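Local structure of DUF917 domain-containing protein (Chromobacterium violaceum, 2O3I) at residues A87-Q92 against P155-G160; R91-S96 against C165-V170; A137-P142 against A374-Q379; I194-N197 against G201-G204. The protein is of unknown function but belongs to the DUF917 family, with S-Me-THD-like N- and C-terminal domains, and assembles as a dimer. The protein carries 2 engineered substitutions. All blocks are in the same frame, centred on the assembly; numbering follows the deposited sequence.

Contact 1 (A87-Q92 against P155-G160); sequences ALAARQ and PAFLAG
Phe157 leaves its strand with CG placed beside the backbone N and anti to the carbonyl carbon (chi1 -57°), and a chi2 of -74° then turns the flat of the ring to meet Ala89 and Ala90 on the helix. Two short residues and one large one make up the contact. The methyl of Ala89 points toward the strand and sits over one face of the ring. It lies 3.7 Å above the plane but is shifted toward the rim, on the side of CG and CD1, both 3.8 Å from Ala89 CB. The line from this methyl to the ring centroid runs 22° off the normal, which makes it a CH-pi contact. One residue on, the helix backbone passes the CE2 corner of the ring, Ala90 CA 3.6 Å from Phe157 CE2, with Ala90 N over the same face as the Ala89 methyl; Ala90 CB is 3.9 Å from Phe157 CE2. Helix 81-96 is part of the beta-alpha-beta crossover between the neighbouring parallel strands 61-69 and 101-105, and here it reaches across to the antiparallel part of the same mixed sheet, where strand 156-159 runs between 203-211 and 165-171. With alanines at 89 and 90 the helix comes close to the strand: Ala89 CA and Phe157 CA are 7.0 Å apart. The ring also touches the flanking strands, meeting Met210 on one and Glu167 on the other. Ala89 touches Cys165, while Ala87, pointing away from Phe157, packs against Val120 and Leu124 of helix 111-124.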
# COMPACT_ATOMS: atom_id res chain seq x y z
N ALA A 87 -7.92 11.09 -12.63
CA ALA A 87 -7.57 11.53 -13.97
C ALA A 87 -7.00 12.96 -13.93
O ALA A 87 -6.16 13.31 -14.74
CB ALA A 87 -8.81 11.47 -14.89
N LEU A 88 -7.47 13.76 -12.98
CA LEU A 88 -6.97 15.13 -12.84
C LEU A 88 -5.53 15.12 -12.33
O LEU A 88 -4.71 15.97 -12.69
CB LEU A 88 -7.85 15.93 -11.87
CG LEU A 88 -9.05 16.63 -12.50
CD1 LEU A 88 -9.96 17.20 -11.40
CD2 LEU A 88 -8.55 17.74 -13.44
N ALA A 89 -5.23 14.16 -11.47
CA ALA A 89 -3.89 14.04 -10.94
C ALA A 89 -2.98 13.68 -12.12
O ALA A 89 -1.89 14.25 -12.27
CB ALA A 89 -3.84 12.94 -9.87
N ALA A 90 -3.44 12.77 -12.97
CA ALA A 90 -2.66 12.35 -14.13
C ALA A 90 -2.47 13.51 -15.11
O ALA A 90 -1.40 13.66 -15.71
CB ALA A 90 -3.33 11.17 -14.82
N ARG A 91 -3.51 14.32 -15.26
CA ARG A 91 -3.44 15.47 -16.15
C ARG A 91 -2.45 16.50 -15.62
O ARG A 91 -1.68 17.09 -16.38
CB ARG A 91 -4.82 16.11 -16.29
CG ARG A 91 -4.80 17.47 -16.98
CD ARG A 91 -6.20 18.06 -17.10
NE ARG A 91 -6.63 18.10 -18.49
CZ ARG A 91 -7.86 18.41 -18.89
NH1 ARG A 91 -8.80 18.70 -18.00
NH2 ARG A 91 -8.15 18.43 -20.19
N GLN A 92 -2.49 16.73 -14.31
CA GLN A 92 -1.58 17.69 -13.69
C GLN A 92 -0.12 17.24 -13.88
O GLN A 92 0.76 18.04 -14.20
CB GLN A 92 -1.90 17.85 -12.20
CG GLN A 92 -0.96 18.81 -11.48
CD GLN A 92 -1.27 18.94 -10.00
OE1 GLN A 92 -2.25 19.58 -9.60
NE2 GLN A 92 -0.45 18.30 -9.16
N PRO A 155 3.59 6.18 -12.62
CA PRO A 155 2.72 6.56 -11.51
C PRO A 155 1.27 6.10 -11.64
O PRO A 155 0.66 6.20 -12.71
CB PRO A 155 2.82 8.08 -11.51
CG PRO A 155 4.17 8.34 -12.06
CD PRO A 155 4.23 7.36 -13.21
N ALA A 156 0.73 5.59 -10.54
CA ALA A 156 -0.66 5.14 -10.50
C ALA A 156 -1.36 6.08 -9.51
O ALA A 156 -0.79 6.44 -8.48
CB ALA A 156 -0.75 3.71 -10.02
N PHE A 157 -2.59 6.49 -9.82
CA PHE A 157 -3.29 7.40 -8.93
C PHE A 157 -4.60 6.80 -8.43
O PHE A 157 -5.44 6.36 -9.22
CB PHE A 157 -3.57 8.72 -9.66
CG PHE A 157 -2.34 9.41 -10.20
CD1 PHE A 157 -1.45 10.06 -9.34
CD2 PHE A 157 -2.06 9.38 -11.56
CE1 PHE A 157 -0.29 10.68 -9.84
CE2 PHE A 157 -0.90 9.99 -12.06
CZ PHE A 157 -0.01 10.64 -11.20
N LEU A 158 -4.76 6.77 -7.11
CA LEU A 158 -5.98 6.28 -6.47
C LEU A 158 -6.61 7.49 -5.79
O LEU A 158 -5.93 8.26 -5.12
CB LEU A 158 -5.67 5.21 -5.43
CG LEU A 158 -5.25 3.84 -5.96
CD1 LEU A 158 -4.81 2.98 -4.78
CD2 LEU A 158 -6.41 3.19 -6.72
N ALA A 159 -7.91 7.67 -5.98
CA ALA A 159 -8.58 8.83 -5.40
C ALA A 159 -9.89 8.53 -4.68
O ALA A 159 -10.61 7.60 -5.05
CB ALA A 159 -8.81 9.87 -6.48
N GLY A 160 -10.17 9.32 -3.65
CA GLY A 160 -11.39 9.18 -2.87
C GLY A 160 -12.47 10.09 -3.43
O GLY A 160 -12.26 10.78 -4.43

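Contact 2 (R91-S96 against C165-V170); sequences RQRLES and CVELGV
Arg93 and Glu167 are joined by a salt bridge in which a single guanidinium nitrogen does most of the work. NH2 of Arg93 donates to Glu167 OE1 at 2.7 Å, nearly straight, with an N-H...O angle of 169°. OE1 lies in the guanidinium plane, at its edge, and receives the bond on its syn side, somewhat out of the carboxylate plane. Glu167 OE2 is also 2.7 Å from Arg93 NH2, so this nitrogen sits in the fork of the carboxylate. The two flat groups are turned 52° against each other, and the two-nitrogen, two-oxygen pairing is not formed: Arg93 NH1 stays 3.5 Å from Glu167 OE1. The side chains come from opposite directions. That of Glu167 runs straight out from the strand, whereas that of Arg93 is folded at chi2 (61°) and again at chi3. The ring of Phe157 touches Arg93 beside the bridge. On the helix, Ser96 OG donates to Arg93 O at 2.7 Å. Strand 165-171 is the edge strand of the sheet within its own chain, but it pairs antiparallel with a strand of the second subunit, and Glu167 packs there on Glu167 of that subunit. With both oxygens of Glu167 2.7 Å from Arg93 NH2, the charges of the two groups probably offset each other at this surface, next to the subunit interface, while the bridge ties helix 81-96 to the strand.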
# COMPACT_ATOMS: atom_id res chain seq x y z
N ARG A 91 -3.51 14.32 -15.26
CA ARG A 91 -3.44 15.47 -16.15
C ARG A 91 -2.45 16.50 -15.62
O ARG A 91 -1.68 17.09 -16.38
CB ARG A 91 -4.82 16.11 -16.29
CG ARG A 91 -4.80 17.47 -16.98
CD ARG A 91 -6.20 18.06 -17.10
NE ARG A 91 -6.63 18.10 -18.49
CZ ARG A 91 -7.86 18.41 -18.89
NH1 ARG A 91 -8.80 18.70 -18.00
NH2 ARG A 91 -8.15 18.43 -20.19
N GLN A 92 -2.49 16.73 -14.31
CA GLN A 92 -1.58 17.69 -13.69
C GLN A 92 -0.12 17.24 -13.88
O GLN A 92 0.76 18.04 -14.20
CB GLN A 92 -1.90 17.85 -12.20
CG GLN A 92 -0.96 18.81 -11.48
CD GLN A 92 -1.27 18.94 -10.00
OE1 GLN A 92 -2.25 19.58 -9.60
NE2 GLN A 92 -0.45 18.30 -9.16
N ARG A 93 0.12 15.95 -13.68
CA ARG A 93 1.47 15.43 -13.83
C ARG A 93 1.94 15.61 -15.26
O ARG A 93 3.09 15.99 -15.50
CB ARG A 93 1.52 13.94 -13.45
CG ARG A 93 2.88 13.32 -13.67
CD ARG A 93 3.95 13.99 -12.82
NE ARG A 93 4.33 13.14 -11.70
CZ ARG A 93 3.55 12.91 -10.64
NH1 ARG A 93 2.36 13.47 -10.55
NH2 ARG A 93 3.97 12.08 -9.70
N LEU A 94 1.06 15.33 -16.22
CA LEU A 94 1.41 15.47 -17.62
C LEU A 94 1.69 16.93 -17.94
O LEU A 94 2.59 17.25 -18.73
CB LEU A 94 0.28 14.94 -18.51
CG LEU A 94 0.16 13.41 -18.59
CD1 LEU A 94 -1.15 13.04 -19.25
CD2 LEU A 94 1.35 12.83 -19.37
N GLU A 95 0.93 17.83 -17.33
CA GLU A 95 1.12 19.25 -17.56
C GLU A 95 2.50 19.66 -17.04
O GLU A 95 3.21 20.45 -17.68
CB GLU A 95 0.03 20.06 -16.85
N SER A 96 2.89 19.11 -15.90
CA SER A 96 4.19 19.45 -15.33
C SER A 96 5.33 18.94 -16.21
O SER A 96 6.46 19.42 -16.12
CB SER A 96 4.33 18.88 -13.91
OG SER A 96 4.64 17.50 -13.95
N CYS A 165 -6.23 11.82 -2.41
CA CYS A 165 -5.53 11.30 -3.59
C CYS A 165 -4.22 10.65 -3.15
O CYS A 165 -3.46 11.21 -2.37
CB CYS A 165 -5.22 12.43 -4.58
SG CYS A 165 -4.15 11.93 -5.98
N VAL A 166 -3.98 9.44 -3.65
CA VAL A 166 -2.77 8.70 -3.32
C VAL A 166 -2.05 8.33 -4.61
O VAL A 166 -2.67 7.89 -5.58
CB VAL A 166 -3.10 7.40 -2.53
CG1 VAL A 166 -1.83 6.64 -2.22
CG2 VAL A 166 -3.83 7.74 -1.25
N GLU A 167 -0.73 8.50 -4.61
CA GLU A 167 0.07 8.15 -5.78
C GLU A 167 0.96 6.97 -5.43
O GLU A 167 1.49 6.86 -4.32
CB GLU A 167 0.93 9.33 -6.22
CG GLU A 167 1.73 9.04 -7.47
CD GLU A 167 2.68 10.17 -7.83
OE1 GLU A 167 2.27 11.35 -7.74
OE2 GLU A 167 3.82 9.87 -8.23
N LEU A 168 1.14 6.07 -6.39
CA LEU A 168 1.98 4.91 -6.17
C LEU A 168 2.95 4.70 -7.33
O LEU A 168 2.54 4.69 -8.49
CB LEU A 168 1.09 3.68 -5.98
CG LEU A 168 1.65 2.37 -5.39
CD1 LEU A 168 2.45 1.64 -6.43
CD2 LEU A 168 2.48 2.67 -4.15
N GLY A 169 4.23 4.56 -7.00
CA GLY A 169 5.25 4.33 -8.00
C GLY A 169 5.95 3.03 -7.69
O GLY A 169 6.27 2.77 -6.53
N VAL A 170 6.17 2.19 -8.70
CA VAL A 170 6.85 0.92 -8.49
C VAL A 170 7.98 0.66 -9.49
O VAL A 170 7.80 0.74 -10.70
CB VAL A 170 5.87 -0.28 -8.58
CG1 VAL A 170 6.65 -1.59 -8.50
CG2 VAL A 170 4.86 -0.22 -7.46

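Contact 3 (A137-P142 against A374-Q379); sequences AVPSLP and ADELAQ
Glu376 reaches Pro139 of the 137-142 loop by a bent route. CG stands anti to the backbone N (chi1 -179°), and a turn at chi2 (76°) then folds the carboxylate over toward Pro139. The two side chains run antiparallel to one another and touch along their sides. The proline offers its CB and CG: both lie 3.5 Å from Glu376 OE1, and Pro139 CG is also 3.6 Å from Glu376 CD. The aliphatic part of the glutamate adds to this, its CG being 3.7 Å from Pro139 CG. Ser140 also points toward the helix, but its OG remains 4.4 Å from Glu376 OE2, too far for a hydrogen bond. The loop leads from strand 127-129 to helix 145-148 and lies beside helix 367-379, far later in the chain. The loop backbone is held by bonds from Val138 N to Glu108 OE1 and from Leu141 N to Glu188 OE2. Inward of this surface contact, Val138 packs on Phe373 of the helix, and Leu377 covers Leu302 and Leu303. Between Pro139 and Glu376 there are thus the CB and CG methylenes of a proline against a carboxylate oxygen, an approach held by van der Waals forces and perhaps slightly helped by the polarised C-H groups of the ring.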
# COMPACT_ATOMS: atom_id res chain seq x y z
N ALA A 137 -13.68 -8.55 -19.68
CA ALA A 137 -13.31 -8.13 -18.33
C ALA A 137 -12.37 -9.20 -17.81
O ALA A 137 -12.59 -10.39 -18.05
CB ALA A 137 -14.54 -8.01 -17.45
N VAL A 138 -11.32 -8.79 -17.11
CA VAL A 138 -10.35 -9.74 -16.59
C VAL A 138 -10.16 -9.57 -15.08
O VAL A 138 -10.32 -8.47 -14.55
CB VAL A 138 -8.97 -9.59 -17.29
CG1 VAL A 138 -9.14 -9.70 -18.81
CG2 VAL A 138 -8.32 -8.27 -16.91
N PRO A 139 -9.82 -10.66 -14.38
CA PRO A 139 -9.62 -10.60 -12.93
C PRO A 139 -8.41 -9.81 -12.47
O PRO A 139 -8.39 -9.33 -11.34
CB PRO A 139 -9.54 -12.07 -12.54
CG PRO A 139 -8.85 -12.67 -13.70
CD PRO A 139 -9.58 -12.03 -14.87
N SER A 140 -7.38 -9.69 -13.31
CA SER A 140 -6.20 -8.94 -12.90
C SER A 140 -5.46 -8.25 -14.04
O SER A 140 -5.53 -8.67 -15.19
CB SER A 140 -5.24 -9.84 -12.10
OG SER A 140 -4.40 -10.56 -12.96
N LEU A 141 -4.73 -7.19 -13.70
CA LEU A 141 -4.01 -6.34 -14.64
C LEU A 141 -3.10 -6.94 -15.71
O LEU A 141 -3.04 -6.42 -16.82
CB LEU A 141 -3.22 -5.28 -13.86
CG LEU A 141 -4.03 -4.36 -12.94
CD1 LEU A 141 -3.07 -3.46 -12.18
CD2 LEU A 141 -5.04 -3.54 -13.73
N PRO A 142 -2.36 -8.02 -15.41
CA PRO A 142 -1.49 -8.58 -16.46
C PRO A 142 -2.23 -9.20 -17.66
O PRO A 142 -1.60 -9.56 -18.66
CB PRO A 142 -0.65 -9.62 -15.71
CG PRO A 142 -1.53 -10.01 -14.54
CD PRO A 142 -2.11 -8.68 -14.11
N ALA A 374 -3.26 -18.47 -18.26
CA ALA A 374 -2.99 -19.83 -17.82
C ALA A 374 -2.68 -19.84 -16.33
O ALA A 374 -3.12 -20.72 -15.59
CB ALA A 374 -1.82 -20.43 -18.61
N ASP A 375 -1.91 -18.85 -15.88
CA ASP A 375 -1.55 -18.75 -14.47
C ASP A 375 -2.80 -18.55 -13.61
O ASP A 375 -2.98 -19.23 -12.60
CB ASP A 375 -0.60 -17.56 -14.25
CG ASP A 375 0.77 -17.79 -14.85
OD1 ASP A 375 1.57 -16.84 -14.89
OD2 ASP A 375 1.05 -18.93 -15.29
N GLU A 376 -3.66 -17.62 -14.01
CA GLU A 376 -4.87 -17.35 -13.25
C GLU A 376 -5.74 -18.60 -13.17
O GLU A 376 -6.22 -18.96 -12.09
CB GLU A 376 -5.66 -16.21 -13.91
CG GLU A 376 -6.95 -15.83 -13.18
CD GLU A 376 -6.70 -15.01 -11.92
OE1 GLU A 376 -7.68 -14.76 -11.18
OE2 GLU A 376 -5.54 -14.62 -11.68
N LEU A 377 -5.92 -19.26 -14.30
CA LEU A 377 -6.71 -20.48 -14.35
C LEU A 377 -6.07 -21.59 -13.52
O LEU A 377 -6.77 -22.42 -12.94
CB LEU A 377 -6.86 -20.94 -15.80
CG LEU A 377 -7.61 -19.98 -16.71
CD1 LEU A 377 -7.26 -20.26 -18.15
CD2 LEU A 377 -9.11 -20.11 -16.47
N ALA A 378 -4.74 -21.61 -13.48
CA ALA A 378 -4.01 -22.61 -12.71
C ALA A 378 -4.40 -22.50 -11.24
O ALA A 378 -4.59 -23.51 -10.55
CB ALA A 378 -2.51 -22.40 -12.87
N GLN A 379 -4.54 -21.27 -10.76
CA GLN A 379 -4.91 -21.03 -9.38
C GLN A 379 -6.31 -21.59 -9.13
O GLN A 379 -6.65 -21.94 -8.01
CB GLN A 379 -4.89 -19.53 -9.08
CG GLN A 379 -3.53 -18.88 -9.31
CD GLN A 379 -3.61 -17.36 -9.32
OE1 GLN A 379 -2.58 -16.68 -9.41
NE2 GLN A 379 -4.83 -16.83 -9.25

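Contact 4 (I194-N197 against G201-G204); sequences ILTN and GQFG
Leu195 packs on the backbone of Phe203 and Gly204, and Thr196 meets the end of Gln202, just after the chain has turned back on itself; the two halves of the contact differ in firmness. The tight half belongs to Leu195. Its CD2 methyl lies 3.7 Å from Phe203 O and 3.8 Å from Gly204 N, directly against a backbone where glycine carries no side chain to hold it off. Phe200 and Leu158 also pack on this leucine, so it is buried. The other firm element is Gly201 N, which donates to Asn197 O at 3.2 Å; the bond is nearly straight (167°) and lies in the carbonyl plane. Toward solvent the grip slackens. Gln202 N comes within 2.9 Å of Leu195 O, but the bond is sharply bent (125°) and weak. The Gln202 side chain starts away from the turn, and its bend at chi2 (-57°) swings the amide back across Thr196, where NE2 makes a second weak bond, 3.1 Å, to Thr196 O. Thr196 OG1 turns elsewhere, to Pro193 O. A type I beta turn from Ile194 to Asn197 leads on from helix 183-194, and the chain enters strand 203-211 of the mixed sheet at Phe203, with Gln202 and Gly204 bonding to Ala70 and Met68. Ile194 and Asn197 also touch Met190 and Gln189 of the second subunit. The turn's own bond from Asn197 N to Ile194 O, the straight Gly201 bond and a buried methyl therefore probably fix the reversal, while the exposed glutamine amide adds only a weak, bent tie.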
# COMPACT_ATOMS: atom_id res chain seq x y z
N ILE A 194 -4.49 -0.65 -0.25
CA ILE A 194 -4.56 0.77 0.05
C ILE A 194 -6.02 1.23 0.07
O ILE A 194 -6.39 2.11 0.85
CB ILE A 194 -3.76 1.59 -0.98
CG1 ILE A 194 -2.26 1.30 -0.81
CG2 ILE A 194 -4.04 3.08 -0.83
CD1 ILE A 194 -1.39 1.89 -1.87
N LEU A 195 -6.84 0.63 -0.78
CA LEU A 195 -8.25 0.99 -0.84
C LEU A 195 -9.03 0.50 0.38
O LEU A 195 -10.15 0.96 0.63
CB LEU A 195 -8.88 0.42 -2.12
CG LEU A 195 -8.42 1.01 -3.46
CD1 LEU A 195 -9.09 0.29 -4.61
CD2 LEU A 195 -8.75 2.50 -3.49
N THR A 196 -8.45 -0.42 1.15
CA THR A 196 -9.13 -0.92 2.34
C THR A 196 -8.91 0.05 3.49
O THR A 196 -9.48 -0.12 4.57
CB THR A 196 -8.63 -2.32 2.75
OG1 THR A 196 -7.30 -2.23 3.28
CG2 THR A 196 -8.62 -3.26 1.54
N ASN A 197 -8.10 1.07 3.26
CA ASN A 197 -7.83 2.08 4.28
C ASN A 197 -9.12 2.85 4.53
O ASN A 197 -9.87 3.15 3.60
CB ASN A 197 -6.75 3.05 3.80
CG ASN A 197 -6.34 4.03 4.87
OD1 ASN A 197 -5.60 3.70 5.79
ND2 ASN A 197 -6.84 5.26 4.76
N GLY A 201 -12.61 3.67 1.95
CA GLY A 201 -13.91 3.05 2.13
C GLY A 201 -14.12 1.85 1.24
O GLY A 201 -15.22 1.63 0.73
N GLN A 202 -13.05 1.07 1.05
CA GLN A 202 -13.07 -0.14 0.24
C GLN A 202 -13.15 0.04 -1.28
O GLN A 202 -13.30 -0.95 -2.01
CB GLN A 202 -14.20 -1.06 0.70
CG GLN A 202 -14.18 -1.39 2.20
CD GLN A 202 -12.86 -2.01 2.65
OE1 GLN A 202 -12.53 -3.14 2.27
NE2 GLN A 202 -12.11 -1.28 3.47
N PHE A 203 -13.06 1.28 -1.77
CA PHE A 203 -13.10 1.53 -3.21
C PHE A 203 -12.47 2.88 -3.54
O PHE A 203 -12.20 3.69 -2.65
CB PHE A 203 -14.54 1.51 -3.75
CG PHE A 203 -15.29 2.81 -3.55
CD1 PHE A 203 -15.71 3.21 -2.28
CD2 PHE A 203 -15.56 3.64 -4.63
CE1 PHE A 203 -16.38 4.42 -2.10
CE2 PHE A 203 -16.24 4.85 -4.46
CZ PHE A 203 -16.65 5.24 -3.19
N GLY A 204 -12.26 3.12 -4.83
CA GLY A 204 -11.67 4.38 -5.24
C GLY A 204 -11.39 4.49 -6.73
O GLY A 204 -11.39 3.49 -7.45

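How the contacts relate
Contacts 1 and 2 are neighbours, their centres 5 Å apart: both start from helix 81-96 and end on strands 156-159 and 165-171, which are adjacent in the mixed sheet. Contact 4 follows later in the chain, 15 Å from contact 1 between centres, and meets it where Leu158 packs on Ile194 and Leu195; its strand 203-211 is the other neighbour of 156-159. Contacts 2 and 4 both touch the second subunit, so this edge of the sheet adjoins it. Contact 3 stands apart, 22 to 27 Å from the other centres; its segments interleave with those of contacts 1 and 2, and contact 4 is nested inside its span.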